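Local coordinates for arginine decarboxylase, A207R protein (Paramecium bursaria Chlorella virus 1, PDB 2NVA) that catalyses the PLP-dependent decarboxylation of arginine to agmatine, as a viral relative of the eukaryotic ornithine decarboxylases, at residues Asn6-Leu9 / Lys10-His14; Ser115-Leu118 / Asp119-His122; Leu226-Tyr229 / Met230-Ile234. All blocks are in the same frame, centred on the assembly; numbering follows the deposited sequence.

Contact 1: residues Asn6-Leu9 / Lys10-His14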
loop_
_atom_site.group_PDB
_atom_site.type_symbol
_atom_site.label_atom_id
_atom_site.label_comp_id
_atom_site.label_asym_id
_atom_site.label_seq_id
_atom_site.Cartn_x
_atom_site.Cartn_y
_atom_site.Cartn_z
ATOM N N ASN A 6 -5.951 -16.626 -22.890
ATOM C CA ASN A 6 -6.035 -18.074 -22.982
ATOM C C ASN A 6 -4.848 -18.644 -23.751
ATOM O O ASN A 6 -4.310 -19.678 -23.361
ATOM C CB ASN A 6 -7.367 -18.542 -23.592
ATOM C CG ASN A 6 -8.450 -18.782 -22.536
ATOM O OD1 ASN A 6 -9.553 -18.220 -22.627
ATOM N ND2 ASN A 6 -8.139 -19.590 -21.522
ATOM N N ASN A 7 -4.425 -17.971 -24.821
ATOM C CA ASN A 7 -3.263 -18.441 -25.577
ATOM C C ASN A 7 -1.972 -18.365 -24.770
ATOM O O ASN A 7 -1.129 -19.252 -24.861
ATOM C CB ASN A 7 -3.112 -17.694 -26.903
ATOM C CG ASN A 7 -4.183 -18.079 -27.924
ATOM O OD1 ASN A 7 -4.315 -17.409 -28.936
ATOM N ND2 ASN A 7 -4.952 -19.141 -27.661
ATOM N N ILE A 8 -1.821 -17.307 -23.973
ATOM C CA ILE A 8 -0.670 -17.177 -23.074
ATOM C C ILE A 8 -0.613 -18.328 -22.072
ATOM O O ILE A 8 0.462 -18.886 -21.816
ATOM C CB ILE A 8 -0.713 -15.839 -22.289
ATOM C CG1 ILE A 8 -0.685 -14.636 -23.233
ATOM C CG2 ILE A 8 0.401 -15.765 -21.233
ATOM C CD1 ILE A 8 0.586 -14.504 -24.019
ATOM N N LEU A 9 -1.764 -18.665 -21.497
ATOM C CA LEU A 9 -1.840 -19.743 -20.516
ATOM C C LEU A 9 -1.488 -21.087 -21.145
ATOM O O LEU A 9 -0.840 -21.911 -20.505
ATOM C CB LEU A 9 -3.236 -19.818 -19.889
ATOM C CG LEU A 9 -3.576 -18.661 -18.950
ATOM C CD1 LEU A 9 -5.079 -18.621 -18.671
ATOM C CD2 LEU A 9 -2.750 -18.741 -17.645
ATOM N N LYS A 10 -1.908 -21.308 -22.393
ATOM C CA LYS A 10 -1.598 -22.572 -23.078
ATOM C C LYS A 10 -0.123 -22.667 -23.462
ATOM O O LYS A 10 0.467 -23.749 -23.449
ATOM C CB LYS A 10 -2.502 -22.760 -24.302
ATOM C CG LYS A 10 -3.866 -23.379 -23.932
ATOM C CD LYS A 10 -4.811 -23.417 -25.135
ATOM C CE LYS A 10 -5.522 -22.080 -25.280
ATOM N NZ LYS A 10 -5.911 -21.745 -26.716
ATOM N N ALA A 11 0.455 -21.520 -23.810
ATOM C CA ALA A 11 1.867 -21.433 -24.181
ATOM C C ALA A 11 2.801 -21.468 -22.959
ATOM O O ALA A 11 3.960 -21.876 -23.074
ATOM C CB ALA A 11 2.116 -20.172 -25.013
ATOM N N HIS A 12 2.284 -21.056 -21.801
ATOM C CA HIS A 12 3.030 -21.051 -20.540
ATOM C C HIS A 12 2.256 -21.857 -19.495
ATOM O O HIS A 12 1.717 -21.284 -18.540
ATOM C CB HIS A 12 3.286 -19.602 -20.076
ATOM C CG HIS A 12 4.122 -18.821 -21.032
ATOM N ND1 HIS A 12 3.598 -18.201 -22.147
ATOM C CD2 HIS A 12 5.457 -18.591 -21.070
ATOM C CE1 HIS A 12 4.572 -17.623 -22.832
ATOM N NE2 HIS A 12 5.710 -17.840 -22.194
ATOM N N PRO A 13 2.179 -23.197 -19.672
ATOM C CA PRO A 13 1.333 -23.993 -18.798
ATOM C C PRO A 13 1.815 -24.039 -17.343
ATOM O O PRO A 13 1.078 -24.481 -16.475
ATOM C CB PRO A 13 1.371 -25.384 -19.442
ATOM C CG PRO A 13 2.653 -25.424 -20.165
ATOM C CD PRO A 13 2.861 -24.044 -20.680
ATOM N N HIS A 14 3.033 -23.584 -17.079
ATOM C CA HIS A 14 3.531 -23.570 -15.704
ATOM C C HIS A 14 3.465 -22.195 -15.065
ATOM O O HIS A 14 4.082 -21.938 -14.018
ATOM C CB HIS A 14 4.909 -24.204 -15.648
ATOM C CG HIS A 14 4.867 -25.633 -16.064
ATOM N ND1 HIS A 14 5.669 -26.156 -17.054
ATOM C CD2 HIS A 14 4.008 -26.619 -15.708
ATOM C CE1 HIS A 14 5.357 -27.430 -17.236
ATOM N NE2 HIS A 14 4.346 -27.732 -16.437
#

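Contact 2: residues Ser115-Leu118 / Asp119-His122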
loop_
_atom_site.group_PDB
_atom_site.type_symbol
_atom_site.label_atom_id
_atom_site.label_comp_id
_atom_site.label_asym_id
_atom_site.label_seq_id
_atom_site.Cartn_x
_atom_site.Cartn_y
_atom_site.Cartn_z
ATOM N N SER A 115 5.889 29.881 -0.584
ATOM C CA SER A 115 7.051 30.782 -0.565
ATOM C C SER A 115 8.330 30.002 -0.234
ATOM O O SER A 115 9.384 30.283 -0.794
ATOM C CB SER A 115 6.826 31.937 0.421
ATOM O OG SER A 115 6.748 31.474 1.762
ATOM N N PHE A 116 8.230 29.013 0.654
ATOM C CA PHE A 116 9.400 28.207 1.027
ATOM C C PHE A 116 9.957 27.393 -0.133
ATOM O O PHE A 116 11.171 27.143 -0.207
ATOM C CB PHE A 116 9.090 27.307 2.216
ATOM C CG PHE A 116 8.973 28.063 3.497
ATOM C CD1 PHE A 116 10.117 28.486 4.176
ATOM C CD2 PHE A 116 7.723 28.401 4.001
ATOM C CE1 PHE A 116 10.020 29.199 5.343
ATOM C CE2 PHE A 116 7.611 29.120 5.190
ATOM C CZ PHE A 116 8.769 29.530 5.859
ATOM N N GLU A 117 9.072 26.983 -1.033
ATOM C CA GLU A 117 9.517 26.294 -2.250
ATOM C C GLU A 117 10.305 27.248 -3.166
ATOM O O GLU A 117 11.295 26.843 -3.806
ATOM C CB GLU A 117 8.329 25.704 -2.993
ATOM C CG GLU A 117 8.709 24.601 -3.971
ATOM C CD GLU A 117 9.116 23.284 -3.298
ATOM O OE1 GLU A 117 9.544 22.362 -4.026
ATOM O OE2 GLU A 117 9.009 23.166 -2.040
ATOM N N LEU A 118 9.857 28.506 -3.232
ATOM C CA LEU A 118 10.579 29.540 -4.000
ATOM C C LEU A 118 11.963 29.807 -3.420
ATOM O O LEU A 118 12.927 29.987 -4.165
ATOM C CB LEU A 118 9.771 30.845 -4.082
ATOM C CG LEU A 118 8.505 30.804 -4.943
ATOM C CD1 LEU A 118 7.692 32.070 -4.766
ATOM C CD2 LEU A 118 8.815 30.574 -6.435
ATOM N N ASP A 119 12.062 29.800 -2.092
ATOM C CA ASP A 119 13.364 29.919 -1.418
ATOM C C ASP A 119 14.309 28.809 -1.879
ATOM O O ASP A 119 15.467 29.074 -2.197
ATOM C CB ASP A 119 13.217 29.826 0.101
ATOM C CG ASP A 119 12.544 31.036 0.700
ATOM O OD1 ASP A 119 12.593 32.114 0.076
ATOM O OD2 ASP A 119 11.955 30.900 1.796
ATOM N N LYS A 120 13.803 27.574 -1.912
ATOM C CA LYS A 120 14.594 26.420 -2.344
ATOM C C LYS A 120 15.067 26.600 -3.776
ATOM O O LYS A 120 16.234 26.343 -4.083
ATOM C CB LYS A 120 13.780 25.125 -2.233
ATOM C CG LYS A 120 13.811 24.495 -0.855
ATOM C CD LYS A 120 13.192 23.098 -0.886
ATOM C CE LYS A 120 11.699 23.156 -0.768
ATOM N NZ LYS A 120 11.073 21.812 -0.950
ATOM N N ILE A 121 14.155 27.034 -4.641
ATOM C CA ILE A 121 14.466 27.274 -6.060
ATOM C C ILE A 121 15.569 28.316 -6.196
ATOM O O ILE A 121 16.553 28.103 -6.904
ATOM C CB ILE A 121 13.200 27.702 -6.852
ATOM C CG1 ILE A 121 12.170 26.561 -6.888
ATOM C CG2 ILE A 121 13.551 28.226 -8.279
ATOM C CD1 ILE A 121 12.578 25.333 -7.727
ATOM N N HIS A 122 15.394 29.435 -5.498
ATOM C CA HIS A 122 16.367 30.522 -5.520
ATOM C C HIS A 122 17.768 30.019 -5.175
ATOM O O HIS A 122 18.743 30.349 -5.863
ATOM C CB HIS A 122 15.951 31.634 -4.558
ATOM C CG HIS A 122 16.894 32.796 -4.555
ATOM N ND1 HIS A 122 16.944 33.712 -5.584
ATOM C CD2 HIS A 122 17.846 33.172 -3.670
ATOM C CE1 HIS A 122 17.884 34.609 -5.328
ATOM N NE2 HIS A 122 18.443 34.305 -4.168
HETATM O O HOH W 1 9.271 31.700 2.830
#

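Contact 3: residues Leu226-Tyr229 / Met230-Ile234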
loop_
_atom_site.group_PDB
_atom_site.type_symbol
_atom_site.label_atom_id
_atom_site.label_comp_id
_atom_site.label_asym_id
_atom_site.label_seq_id
_atom_site.Cartn_x
_atom_site.Cartn_y
_atom_site.Cartn_z
ATOM N N LEU A 226 -15.022 6.572 -28.083
ATOM C CA LEU A 226 -14.392 7.426 -27.042
ATOM C C LEU A 226 -15.162 8.729 -26.856
ATOM O O LEU A 226 -15.321 9.520 -27.802
ATOM C CB LEU A 226 -12.924 7.716 -27.378
ATOM C CG LEU A 226 -11.952 8.205 -26.289
ATOM C CD1 LEU A 226 -11.714 7.177 -25.194
ATOM C CD2 LEU A 226 -10.617 8.570 -26.925
ATOM N N SER A 227 -15.612 8.978 -25.627
ATOM C CA SER A 227 -16.526 10.093 -25.362
ATOM C C SER A 227 -15.827 11.447 -25.397
ATOM O O SER A 227 -14.661 11.561 -24.982
ATOM C CB SER A 227 -17.230 9.904 -24.007
ATOM O OG SER A 227 -18.311 10.834 -23.907
ATOM N N THR A 228 -16.533 12.472 -25.868
ATOM C CA THR A 228 -15.928 13.808 -25.959
ATOM C C THR A 228 -16.545 14.828 -25.017
ATOM O O THR A 228 -16.313 16.034 -25.181
ATOM C CB THR A 228 -15.972 14.357 -27.391
ATOM O OG1 THR A 228 -17.329 14.642 -27.753
ATOM C CG2 THR A 228 -15.400 13.334 -28.374
ATOM N N TYR A 229 -17.304 14.363 -24.018
ATOM C CA TYR A 229 -17.939 15.297 -23.068
ATOM C C TYR A 229 -16.900 16.169 -22.377
ATOM O O TYR A 229 -17.090 17.388 -22.297
ATOM C CB TYR A 229 -18.910 14.626 -22.060
ATOM C CG TYR A 229 -18.304 13.746 -20.969
ATOM C CD1 TYR A 229 -17.533 12.633 -21.294
ATOM C CD2 TYR A 229 -18.557 13.991 -19.601
ATOM C CE1 TYR A 229 -16.993 11.805 -20.302
ATOM C CE2 TYR A 229 -18.025 13.152 -18.595
ATOM C CZ TYR A 229 -17.244 12.060 -18.967
ATOM O OH TYR A 229 -16.656 11.218 -18.031
ATOM N N MET A 230 -15.811 15.569 -21.896
ATOM C CA MET A 230 -14.795 16.330 -21.186
ATOM C C MET A 230 -14.031 17.253 -22.145
ATOM O O MET A 230 -13.934 18.464 -21.902
ATOM C CB MET A 230 -13.854 15.416 -20.374
ATOM C CG MET A 230 -14.577 14.562 -19.301
ATOM S SD MET A 230 -15.481 15.550 -18.072
ATOM C CE MET A 230 -14.117 16.054 -17.015
ATOM N N SER A 231 -13.545 16.683 -23.246
ATOM C CA SER A 231 -12.662 17.392 -24.161
ATOM C C SER A 231 -13.316 18.584 -24.855
ATOM O O SER A 231 -12.700 19.635 -24.959
ATOM C CB SER A 231 -12.045 16.428 -25.183
ATOM O OG SER A 231 -13.040 15.857 -26.023
ATOM N N ASP A 232 -14.557 18.427 -25.324
ATOM C CA ASP A 232 -15.294 19.534 -25.964
ATOM C C ASP A 232 -15.410 20.730 -25.040
ATOM O O ASP A 232 -15.206 21.883 -25.450
ATOM C CB ASP A 232 -16.715 19.093 -26.343
ATOM C CG ASP A 232 -16.730 18.087 -27.453
ATOM O OD1 ASP A 232 -15.748 18.074 -28.245
ATOM O OD2 ASP A 232 -17.721 17.300 -27.543
ATOM N N TYR A 233 -15.726 20.457 -23.781
ATOM C CA TYR A 233 -15.912 21.542 -22.835
ATOM C C TYR A 233 -14.592 22.182 -22.404
ATOM O O TYR A 233 -14.519 23.399 -22.246
ATOM C CB TYR A 233 -16.763 21.088 -21.641
ATOM C CG TYR A 233 -17.571 22.205 -21.012
ATOM C CD1 TYR A 233 -18.375 23.047 -21.789
ATOM C CD2 TYR A 233 -17.526 22.422 -19.632
ATOM C CE1 TYR A 233 -19.130 24.091 -21.192
ATOM C CE2 TYR A 233 -18.267 23.437 -19.031
ATOM C CZ TYR A 233 -19.060 24.259 -19.788
ATOM O OH TYR A 233 -19.778 25.286 -19.159
ATOM N N ILE A 234 -13.552 21.369 -22.227
ATOM C CA ILE A 234 -12.207 21.885 -21.950
ATOM C C ILE A 234 -11.748 22.771 -23.110
ATOM O O ILE A 234 -11.242 23.862 -22.882
ATOM C CB ILE A 234 -11.197 20.735 -21.695
ATOM C CG1 ILE A 234 -11.441 20.107 -20.310
ATOM C CG2 ILE A 234 -9.748 21.212 -21.858
ATOM C CD1 ILE A 234 -10.734 18.750 -20.097
#

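Contact 1: residues Asn6-Leu9 / Lys10-His14
The carbonyl oxygen of I8 is gripped twice by H12, once through the backbone and once through the ring. H12 N donates to I8 O over 2.8 Å, though the bond is bent (134° at the hydrogen). H12 ND1 donates to I8 O over 3.2 Å, in the carbonyl plane on a lone pair, and I8 O in turn sits in the plane of the imidazole at its edge. With CG beside the backbone N (chi1 -62°) the ring lies back along the helix, and the in-plane bond from ND1 helps to hold its turn about CB-CG. The I8 side chain runs alongside, its CG2 4.1 Å from H12 ND1. Ordinary helical bonds precede this: K10 N to N6 O at 3.1 Å and A11 N to N7 O at 3.0 Å. The K10 chain turns at chi3 and comes back over N6, with CE 3.3 Å from N6 O. Beyond H12, P13 CA makes a CH...O contact with L9 O. I8 and L9 rest on F19 of strand 18-22, and the H12 ring meets that of Y370. This is the C-terminal end of helix 2-11, where H12 is the first residue to leave helical geometry.

Contact 2: residues Ser115-Leu118 / Asp119-His122
E117 and K120, one helical turn apart, form the ionic part of the contact. K120 NZ bonds to E117 OE2 over 2.7 Å, arriving from above the carboxylate plane, 36° out of it. E117 leaves with CG anti to the backbone N (chi1 -160°) and bends at chi2, and K120 bends at chi3, which brings the charged ends together although the CB of E117 starts away from residues 119-122. Each charge has further partners, since E117 OE1 makes a salt bridge with K94 while K120 NZ also donates to K94 O and to I269 O of the second subunit.

Water-mediated and aromatic contacts occupy another part of the helix. A water lies 2.7 Å from S115 OG and donates to D119 OD2 over 3.0 Å, spanning one turn; its oxygen also sits above the centre of the F116 ring. The F116 and D119 side chains lie side by side, pointing the same way, with ring and carboxylate planes nearly perpendicular and D119 OD2 3.9 Å from F116 CD1. D119 OD1 is hydrogen-bonded to Y162 OH of helix 156-165.

The backbone supplies four i to i+4 bonds, from D119 N to S115 O through H122 N to L118 O, the last at 2.9 Å. I121 CG1 packs 3.2 Å from E117 O.

Two lysines sharing a buried glutamate probably keep it ionised, and the ammonium of K120, held by this carboxylate and by carbonyl oxygens of both subunits, couples helix 115-124 of the barrel domain to the dimer interface.

Contact 3: residues Leu226-Tyr229 / Met230-Ile234
M230 packs its side chain over the ring of the preceding residue, Y229. Its CB stays near the backbone, 3.7 Å from Y229 C. CG then lies over the middle of the aromatic face, 3.7 Å from the centroid of the Y229 ring and only 11° off its normal, a CH-pi contact. At SD the chain has turned at chi2 (-59°) toward one side of the same face, making a Met-aromatic contact with SD 3.5 Å from Y229 CE2. The bend at chi3 then carries CE off the ring. In Y229, CG lies between the backbone N and the carbonyl carbon (chi1 71°), which swings the ring beside the M230 chain; its OH bonds to D220.

On another side of the turn, T228 OG1 donates to D232 OD2 over 2.7 Å, from above the carboxylate plane. D232 N closes the first helical turn by bonding to T228 O at 3.0 Å. T228 stands at the N-cap position, though its hydroxyl makes no capping bond.

This start of helix 229-241, between strands 210-212 and 248-251 of the barrel, meets two helices: M230 touches P184 and Y187 of helix 184-204, and T228 and S231 touch L37 of helix 24-37.

How the contacts relate
The three contacts follow one another along the chain and do not touch. Contacts 2 and 3 belong to the PLP-binding TIM-barrel domain: helix 115-124 joins the parallel strands 109-112 and 129-133, and helix 229-241 comes between strands 210-212 and 248-251 of the same sheet. Their centres are 37 Å apart, so they mark separate parts of the helical layer around the barrel. Contact 1, on helix 2-11, packs against strand 18-22 of the other, mixed sheet, its centre 54 Å from that of contact 2 across the chain's centre and 40 Å from that of contact 3. The cofactor-binding barrel thus holds two of the contacts, and only contact 2 touches the second subunit.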